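Local coordinates for protein B-agarase (Saccharophagus degradans, PDB 4BQ2) that hydrolyses the beta linkages of agarose in an exo manner, as a family 50 glycoside hydrolase of a marine bacterium, at residues 69-74 with 111-116; 73-78 with 186-191; 98-103 with 149-154. One frame throughout, in Å; residues are numbered along the deposited sequence.

Five neighbouring strands of the carbohydrate-binding-module-like part run in the order 180-191, 70-79, 110-115, 150-155 and 97-104, and the three contacts sample them from one side to the other. Contact 1 and contact 2 share Tyr73 and Phe74 on strand 70-79, whose two edges bind different neighbours; Ser111 of contact 1 also hydrogen-bonds Asp75 of contact 2. Contact 3 joins contact 1 through the parallel pairing of 110-115 with 150-155. Contacts 1 and 3 are buried, whereas contact 2 is only partly so and lies toward the calcium site. Backbone bonds and aromatic packing dominate contact 1, a polar network contact 2, and two arginines contact 3.

Contact 1. Residues 69-74 with 111-116; sequences SASLYF and SYYAKL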
# COMPACT_ATOMS: atom_id res chain seq x y z
N SER A 69 18.21 25.34 6.88
CA SER A 69 17.01 24.82 7.54
C SER A 69 15.84 25.62 7.00
O SER A 69 15.44 26.63 7.60
CB SER A 69 17.11 24.97 9.06
OG SER A 69 15.95 24.45 9.71
N ALA A 70 15.31 25.19 5.86
CA ALA A 70 14.28 25.95 5.17
C ALA A 70 13.30 25.05 4.46
O ALA A 70 13.58 23.87 4.28
CB ALA A 70 14.92 26.91 4.16
N SER A 71 12.15 25.61 4.08
CA SER A 71 11.11 24.88 3.37
C SER A 71 10.65 25.69 2.16
O SER A 71 10.69 26.90 2.16
CB SER A 71 9.88 24.63 4.28
OG SER A 71 10.24 23.80 5.37
N LEU A 72 10.20 24.97 1.15
CA LEU A 72 9.54 25.49 -0.00
C LEU A 72 8.03 25.58 0.27
O LEU A 72 7.40 24.58 0.68
CB LEU A 72 9.75 24.49 -1.14
CG LEU A 72 9.38 24.82 -2.57
CD1 LEU A 72 10.19 26.03 -3.03
CD2 LEU A 72 9.68 23.57 -3.43
N TYR A 73 7.47 26.75 0.02
CA TYR A 73 6.06 27.04 0.29
C TYR A 73 5.27 27.30 -0.97
O TYR A 73 5.80 27.94 -1.88
CB TYR A 73 5.98 28.30 1.14
CG TYR A 73 6.19 28.04 2.59
CD1 TYR A 73 7.46 27.77 3.09
CD2 TYR A 73 5.12 28.07 3.49
CE1 TYR A 73 7.67 27.53 4.43
CE2 TYR A 73 5.33 27.83 4.84
CZ TYR A 73 6.60 27.57 5.30
OH TYR A 73 6.83 27.35 6.64
N PHE A 74 4.01 26.87 -1.00
CA PHE A 74 3.07 27.19 -2.09
C PHE A 74 1.73 27.51 -1.46
O PHE A 74 1.33 26.83 -0.50
CB PHE A 74 2.80 25.97 -3.00
CG PHE A 74 4.02 25.27 -3.52
CD1 PHE A 74 4.74 24.40 -2.72
CD2 PHE A 74 4.37 25.40 -4.86
CE1 PHE A 74 5.86 23.73 -3.22
CE2 PHE A 74 5.50 24.75 -5.37
CZ PHE A 74 6.23 23.91 -4.55
N SER A 111 -1.68 27.66 2.79
CA SER A 111 -0.25 27.58 2.47
C SER A 111 0.24 26.19 2.78
O SER A 111 -0.14 25.61 3.83
CB SER A 111 0.59 28.56 3.32
OG SER A 111 0.56 29.87 2.82
N TYR A 112 1.10 25.69 1.90
CA TYR A 112 1.60 24.33 1.99
C TYR A 112 3.12 24.34 1.99
O TYR A 112 3.73 25.08 1.21
CB TYR A 112 1.08 23.51 0.79
CG TYR A 112 -0.40 23.25 0.85
CD1 TYR A 112 -1.32 24.17 0.32
CD2 TYR A 112 -0.88 22.09 1.44
CE1 TYR A 112 -2.68 23.95 0.39
CE2 TYR A 112 -2.22 21.85 1.51
CZ TYR A 112 -3.14 22.79 1.01
OH TYR A 112 -4.49 22.49 1.08
N TYR A 113 3.77 23.52 2.81
CA TYR A 113 5.24 23.54 2.76
C TYR A 113 5.88 22.19 2.67
O TYR A 113 5.36 21.20 3.19
CB TYR A 113 5.86 24.35 3.92
CG TYR A 113 5.57 23.78 5.30
CD1 TYR A 113 4.41 24.14 6.00
CD2 TYR A 113 6.47 22.92 5.91
CE1 TYR A 113 4.15 23.64 7.27
CE2 TYR A 113 6.23 22.41 7.19
CZ TYR A 113 5.06 22.78 7.86
OH TYR A 113 4.83 22.26 9.11
N ALA A 114 7.05 22.18 2.03
CA ALA A 114 7.87 21.00 1.93
C ALA A 114 9.27 21.36 2.37
O ALA A 114 9.94 22.21 1.77
CB ALA A 114 7.88 20.47 0.49
N LYS A 115 9.71 20.72 3.45
CA LYS A 115 11.05 20.94 3.98
C LYS A 115 12.13 20.64 2.94
O LYS A 115 12.06 19.64 2.25
CB LYS A 115 11.23 20.10 5.26
CG LYS A 115 10.60 20.71 6.50
CD LYS A 115 10.53 19.66 7.58
CE LYS A 115 9.92 20.20 8.85
NZ LYS A 115 9.18 19.06 9.48
N LEU A 116 13.12 21.53 2.80
CA LEU A 116 14.26 21.26 1.95
C LEU A 116 15.44 20.78 2.76
O LEU A 116 16.31 20.07 2.25
CB LEU A 116 14.68 22.53 1.24
CG LEU A 116 13.71 23.13 0.23
CD1 LEU A 116 14.24 24.47 -0.22
CD2 LEU A 116 13.53 22.20 -0.96
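Phe74 O accepts the shortest bond of this pair, 2.7 Å from Tyr112 N, and the same oxygen is approached by Ser111 CA. The bond belongs to an antiparallel ladder between strands 70-79 and 110-115, two neighbouring strands of the carbohydrate-binding-module-like beta domain. Phe74 with Tyr112 and Leu72 with Ala114 are hydrogen-bonded pairs; Ser71 with Lys115 and Tyr73 with Tyr113 are the non-hydrogen-bonded pairs between and beyond them. Leu116 N continues the ladder past the strand end, reaching Ala70 O at 2.8 Å.

Leu72 and Phe74 point to the side where Ile169 of strand 166-174 packs on them. The opposite side carries Ser71, Lys115, Tyr73 and Tyr113; the last two rings run alongside each other, 27° from parallel and offset with little overlap. With CG between its backbone N and carbonyl carbon (chi1 63°), Tyr113 carries its own ring past that of Tyr73 and on to a stack with Trp145. Ser71 OG bonds to Asn192 and also brushes Lys115 CG, while Lys115 NZ runs on to a salt bridge with Asp120. Tyr113 CB itself sits over the middle of the Tyr73 ring, 3.5 Å from the centroid, in a CH-pi contact.

Contact 2. Residues 73-78 with 186-191; sequences YFDIVS and NIRIQP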
# COMPACT_ATOMS: atom_id res chain seq x y z
N TYR A 73 7.47 26.75 0.02
CA TYR A 73 6.06 27.04 0.29
C TYR A 73 5.27 27.30 -0.97
O TYR A 73 5.80 27.94 -1.88
CB TYR A 73 5.98 28.30 1.14
CG TYR A 73 6.19 28.04 2.59
CD1 TYR A 73 7.46 27.77 3.09
CD2 TYR A 73 5.12 28.07 3.49
CE1 TYR A 73 7.67 27.53 4.43
CE2 TYR A 73 5.33 27.83 4.84
CZ TYR A 73 6.60 27.57 5.30
OH TYR A 73 6.83 27.35 6.64
N PHE A 74 4.01 26.87 -1.00
CA PHE A 74 3.07 27.19 -2.09
C PHE A 74 1.73 27.51 -1.46
O PHE A 74 1.33 26.83 -0.50
CB PHE A 74 2.80 25.97 -3.00
CG PHE A 74 4.02 25.27 -3.52
CD1 PHE A 74 4.74 24.40 -2.72
CD2 PHE A 74 4.37 25.40 -4.86
CE1 PHE A 74 5.86 23.73 -3.22
CE2 PHE A 74 5.50 24.75 -5.37
CZ PHE A 74 6.23 23.91 -4.55
N ASP A 75 1.03 28.53 -1.98
CA ASP A 75 -0.38 28.76 -1.62
C ASP A 75 -1.19 28.07 -2.71
O ASP A 75 -0.93 28.28 -3.90
CB ASP A 75 -0.74 30.26 -1.58
CG ASP A 75 0.01 31.04 -0.48
OD1 ASP A 75 0.73 30.43 0.34
OD2 ASP A 75 -0.09 32.29 -0.52
N ILE A 76 -2.10 27.19 -2.34
CA ILE A 76 -2.84 26.39 -3.33
C ILE A 76 -4.29 26.23 -2.90
O ILE A 76 -4.58 26.14 -1.69
CB ILE A 76 -2.21 24.96 -3.52
CG1 ILE A 76 -0.67 25.01 -3.44
CG2 ILE A 76 -2.67 24.30 -4.83
CD1 ILE A 76 -0.01 23.63 -3.53
N VAL A 77 -5.19 26.17 -3.88
CA VAL A 77 -6.59 25.80 -3.59
C VAL A 77 -7.14 25.11 -4.82
O VAL A 77 -6.68 25.38 -5.92
CB VAL A 77 -7.45 27.03 -3.27
CG1 VAL A 77 -7.68 27.88 -4.53
CG2 VAL A 77 -8.78 26.62 -2.66
N SER A 78 -8.12 24.21 -4.64
CA SER A 78 -8.79 23.56 -5.79
C SER A 78 -10.04 24.36 -6.12
O SER A 78 -10.58 25.03 -5.26
CB SER A 78 -9.19 22.10 -5.48
OG SER A 78 -8.04 21.31 -5.32
N ASN A 186 2.42 32.47 -4.83
CA ASN A 186 3.44 32.73 -3.80
C ASN A 186 4.39 31.58 -3.57
O ASN A 186 4.61 31.17 -2.44
CB ASN A 186 2.78 33.18 -2.48
CG ASN A 186 1.97 34.46 -2.65
OD1 ASN A 186 2.43 35.41 -3.30
ND2 ASN A 186 0.77 34.50 -2.10
N ILE A 187 4.89 31.01 -4.66
CA ILE A 187 5.89 29.99 -4.54
C ILE A 187 7.14 30.64 -3.97
O ILE A 187 7.70 31.57 -4.56
CB ILE A 187 6.18 29.32 -5.89
CG1 ILE A 187 4.86 28.91 -6.55
CG2 ILE A 187 7.13 28.18 -5.63
CD1 ILE A 187 4.95 28.06 -7.81
N ARG A 188 7.55 30.19 -2.79
CA ARG A 188 8.63 30.87 -2.08
C ARG A 188 9.41 29.91 -1.19
O ARG A 188 8.93 28.80 -0.91
CB ARG A 188 8.03 32.01 -1.23
CG ARG A 188 7.19 31.50 -0.05
CD ARG A 188 6.03 32.40 0.29
NE ARG A 188 5.32 31.94 1.49
CZ ARG A 188 4.13 31.34 1.49
NH1 ARG A 188 3.49 31.06 0.33
NH2 ARG A 188 3.59 30.99 2.65
N ILE A 189 10.59 30.35 -0.73
CA ILE A 189 11.35 29.67 0.32
C ILE A 189 11.35 30.50 1.60
O ILE A 189 11.59 31.70 1.57
CB ILE A 189 12.81 29.39 -0.07
CG1 ILE A 189 12.87 28.43 -1.25
CG2 ILE A 189 13.58 28.75 1.09
CD1 ILE A 189 14.18 28.51 -1.98
N GLN A 190 11.05 29.84 2.73
CA GLN A 190 11.06 30.47 4.06
C GLN A 190 11.99 29.64 4.96
O GLN A 190 11.90 28.42 4.95
CB GLN A 190 9.64 30.50 4.65
CG GLN A 190 8.73 31.54 4.00
CD GLN A 190 7.33 31.58 4.55
OE1 GLN A 190 6.42 32.10 3.90
NE2 GLN A 190 7.13 31.04 5.76
N PRO A 191 12.87 30.31 5.74
CA PRO A 191 13.63 29.54 6.72
C PRO A 191 12.65 28.92 7.71
O PRO A 191 11.54 29.46 7.89
CB PRO A 191 14.52 30.59 7.42
CG PRO A 191 13.88 31.91 7.14
CD PRO A 191 13.11 31.76 5.85
O HOH W 1 8.69 29.22 7.70
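Tyr73 and Arg188 form an antiparallel hydrogen-bonded pair, with Tyr73 N to Arg188 O at 2.7 Å and the return bond from Arg188 N to Tyr73 O at 3.0 Å. Just before it, a G1 beta bulge sets Asn186 and Ile187 against Phe6 of strand 3-6. With chi1 at 69° and a further bend at chi2, the Arg188 guanidinium comes over to strand 70-79, one face on Tyr73 CB. The rim of the Arg188 guanidinium meets three acceptors: NH1 makes a salt bridge to Asp75 OD1 (2.8 Å) and bonds Asn186 O, and NE gives to Gln190 OE1 at 2.7 Å. NH2 reaches Ser111 OG, which in turn bonds Asp75 OD1.

The other carboxylate oxygen, Asp75 OD2, takes a nearly straight bond from Asn186 ND2 at 2.8 Å; both donors come from above the carboxylate plane. The Gln190 amide stacks on the Tyr73 ring face opposite Tyr113, planes 17° apart, and a water joins Gln190 NE2 to Tyr73 OH and Pro191 O. On the other side of the strand, Phe74 CE2 packs against Ile187 CG2. Bonds on all three nitrogens probably fix the rotation of the guanidinium, and its charge would help keep buried Asp75 ionised.

Contact 3. Residues 98-103 with 149-154; sequences FTRSID and DRQFVW
Ser101 and Val153 make the backbone part of this contact, an antiparallel hydrogen-bonded pair between strands 97-104 and 150-155 of the carbohydrate-binding-module-like beta domain. Ser101 N gives to Val153 O at 3.1 Å and Val153 N to Ser101 O at 2.9 Å. Arg100 and Trp154 follow as a non-hydrogen-bonded pair; strand 150-155 is interrupted at Phe152, and beyond that break side chains take over.

Charge comes from Arg150, whose bend at chi3 (68°) turns the guanidinium end-on to Asp103. In this salt bridge Arg150 NH2 meets Asp103 OD1 on the syn side at 2.8 Å, while Arg150 NH1 reaches Asp103 OD2 at 3.2 Å from above the carboxylate plane. NH1 also bonds Tyr112 OH, which ties the carboxylate to strand 110-115.

Apolar contacts pack around Phe98, Phe152 and Trp154. Phe98 CB lies 3.7 Å from Trp154 CH2, and Phe152 CB packs on Arg100 CB, with the Phe152 ring turned toward Leu88 of strand 84-92.

Arg100 runs extended to NE beside Trp154, its guanidinium steep to the indole (planes 71° apart), with Trp154 CE3 over one face. Arg100 NH1 spends a hydrogen in the guanidinium plane on Phe152 O at 3.0 Å.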
# COMPACT_ATOMS: atom_id res chain seq x y z
N PHE A 98 12.88 13.67 -4.31
CA PHE A 98 11.99 13.30 -3.20
C PHE A 98 10.58 13.59 -3.62
O PHE A 98 10.35 14.47 -4.47
CB PHE A 98 12.37 13.98 -1.85
CG PHE A 98 11.96 15.44 -1.72
CD1 PHE A 98 10.60 15.84 -1.67
CD2 PHE A 98 12.93 16.43 -1.55
CE1 PHE A 98 10.25 17.18 -1.53
CE2 PHE A 98 12.58 17.77 -1.39
CZ PHE A 98 11.24 18.14 -1.39
N THR A 99 9.64 12.84 -3.04
CA THR A 99 8.22 12.97 -3.36
C THR A 99 7.45 13.23 -2.07
O THR A 99 7.54 12.46 -1.11
CB THR A 99 7.65 11.67 -4.01
OG1 THR A 99 8.42 11.34 -5.18
CG2 THR A 99 6.19 11.85 -4.43
N ARG A 100 6.67 14.30 -2.07
CA ARG A 100 5.70 14.52 -0.99
C ARG A 100 4.37 14.70 -1.67
O ARG A 100 4.31 14.92 -2.87
CB ARG A 100 6.04 15.77 -0.16
CG ARG A 100 7.31 15.65 0.68
CD ARG A 100 7.36 16.74 1.77
NE ARG A 100 8.56 16.59 2.60
CZ ARG A 100 8.59 16.37 3.91
NH1 ARG A 100 7.47 16.30 4.63
NH2 ARG A 100 9.78 16.24 4.52
N SER A 101 3.29 14.60 -0.92
CA SER A 101 1.98 14.73 -1.50
C SER A 101 1.00 15.18 -0.44
O SER A 101 1.24 14.96 0.79
CB SER A 101 1.53 13.38 -2.12
OG SER A 101 0.24 13.53 -2.71
N ILE A 102 -0.10 15.78 -0.88
CA ILE A 102 -1.16 16.21 0.04
C ILE A 102 -2.45 16.45 -0.74
O ILE A 102 -2.42 16.60 -1.97
CB ILE A 102 -0.73 17.49 0.84
CG1 ILE A 102 -1.64 17.73 2.04
CG2 ILE A 102 -0.65 18.71 -0.07
CD1 ILE A 102 -1.61 16.59 3.03
N ASP A 103 -3.58 16.48 -0.04
CA ASP A 103 -4.87 16.85 -0.63
C ASP A 103 -4.98 18.37 -0.66
O ASP A 103 -4.52 19.03 0.28
CB ASP A 103 -6.03 16.36 0.27
CG ASP A 103 -5.97 16.94 1.67
OD1 ASP A 103 -5.05 16.54 2.43
OD2 ASP A 103 -6.84 17.80 1.99
N ASP A 149 -0.31 26.65 8.64
CA ASP A 149 0.14 26.09 7.36
C ASP A 149 0.02 24.57 7.33
O ASP A 149 -0.02 23.92 8.39
CB ASP A 149 1.59 26.51 7.07
CG ASP A 149 1.77 28.01 7.03
OD1 ASP A 149 0.80 28.73 6.68
OD2 ASP A 149 2.88 28.47 7.37
N ARG A 150 -0.03 24.01 6.13
CA ARG A 150 -0.10 22.56 5.98
C ARG A 150 1.20 21.98 5.47
O ARG A 150 1.73 22.42 4.48
CB ARG A 150 -1.24 22.18 5.05
CG ARG A 150 -2.60 22.66 5.58
CD ARG A 150 -3.73 22.02 4.78
NE ARG A 150 -3.82 20.57 5.02
CZ ARG A 150 -4.38 19.73 4.16
NH1 ARG A 150 -4.89 20.18 3.01
NH2 ARG A 150 -4.44 18.43 4.45
N GLN A 151 1.70 20.94 6.13
CA GLN A 151 2.95 20.31 5.73
C GLN A 151 2.68 19.24 4.67
O GLN A 151 1.85 18.35 4.90
CB GLN A 151 3.68 19.69 6.95
CG GLN A 151 5.02 19.12 6.51
CD GLN A 151 5.95 18.67 7.61
OE1 GLN A 151 5.54 18.20 8.68
NE2 GLN A 151 7.23 18.74 7.31
N PHE A 152 3.33 19.34 3.50
CA PHE A 152 3.25 18.26 2.49
C PHE A 152 3.68 16.98 3.21
O PHE A 152 4.65 16.99 4.01
CB PHE A 152 4.19 18.50 1.31
CG PHE A 152 3.57 19.18 0.11
CD1 PHE A 152 2.99 18.43 -0.92
CD2 PHE A 152 3.65 20.57 -0.05
CE1 PHE A 152 2.45 19.04 -2.06
CE2 PHE A 152 3.11 21.19 -1.17
CZ PHE A 152 2.52 20.43 -2.19
N VAL A 153 3.01 15.88 2.91
CA VAL A 153 3.25 14.66 3.66
C VAL A 153 4.38 13.89 3.01
O VAL A 153 4.42 13.77 1.79
CB VAL A 153 2.00 13.77 3.65
CG1 VAL A 153 2.19 12.46 4.38
CG2 VAL A 153 0.83 14.55 4.25
N TRP A 154 5.24 13.27 3.82
CA TRP A 154 6.32 12.49 3.25
C TRP A 154 5.78 11.22 2.59
O TRP A 154 4.97 10.51 3.20
CB TRP A 154 7.32 12.09 4.34
CG TRP A 154 8.46 11.31 3.77
CD1 TRP A 154 8.72 9.98 3.93
CD2 TRP A 154 9.51 11.82 2.94
NE1 TRP A 154 9.84 9.61 3.22
CE2 TRP A 154 10.35 10.74 2.61
CE3 TRP A 154 9.81 13.11 2.44
CZ2 TRP A 154 11.50 10.89 1.82
CZ3 TRP A 154 10.97 13.26 1.63
CH2 TRP A 154 11.79 12.16 1.33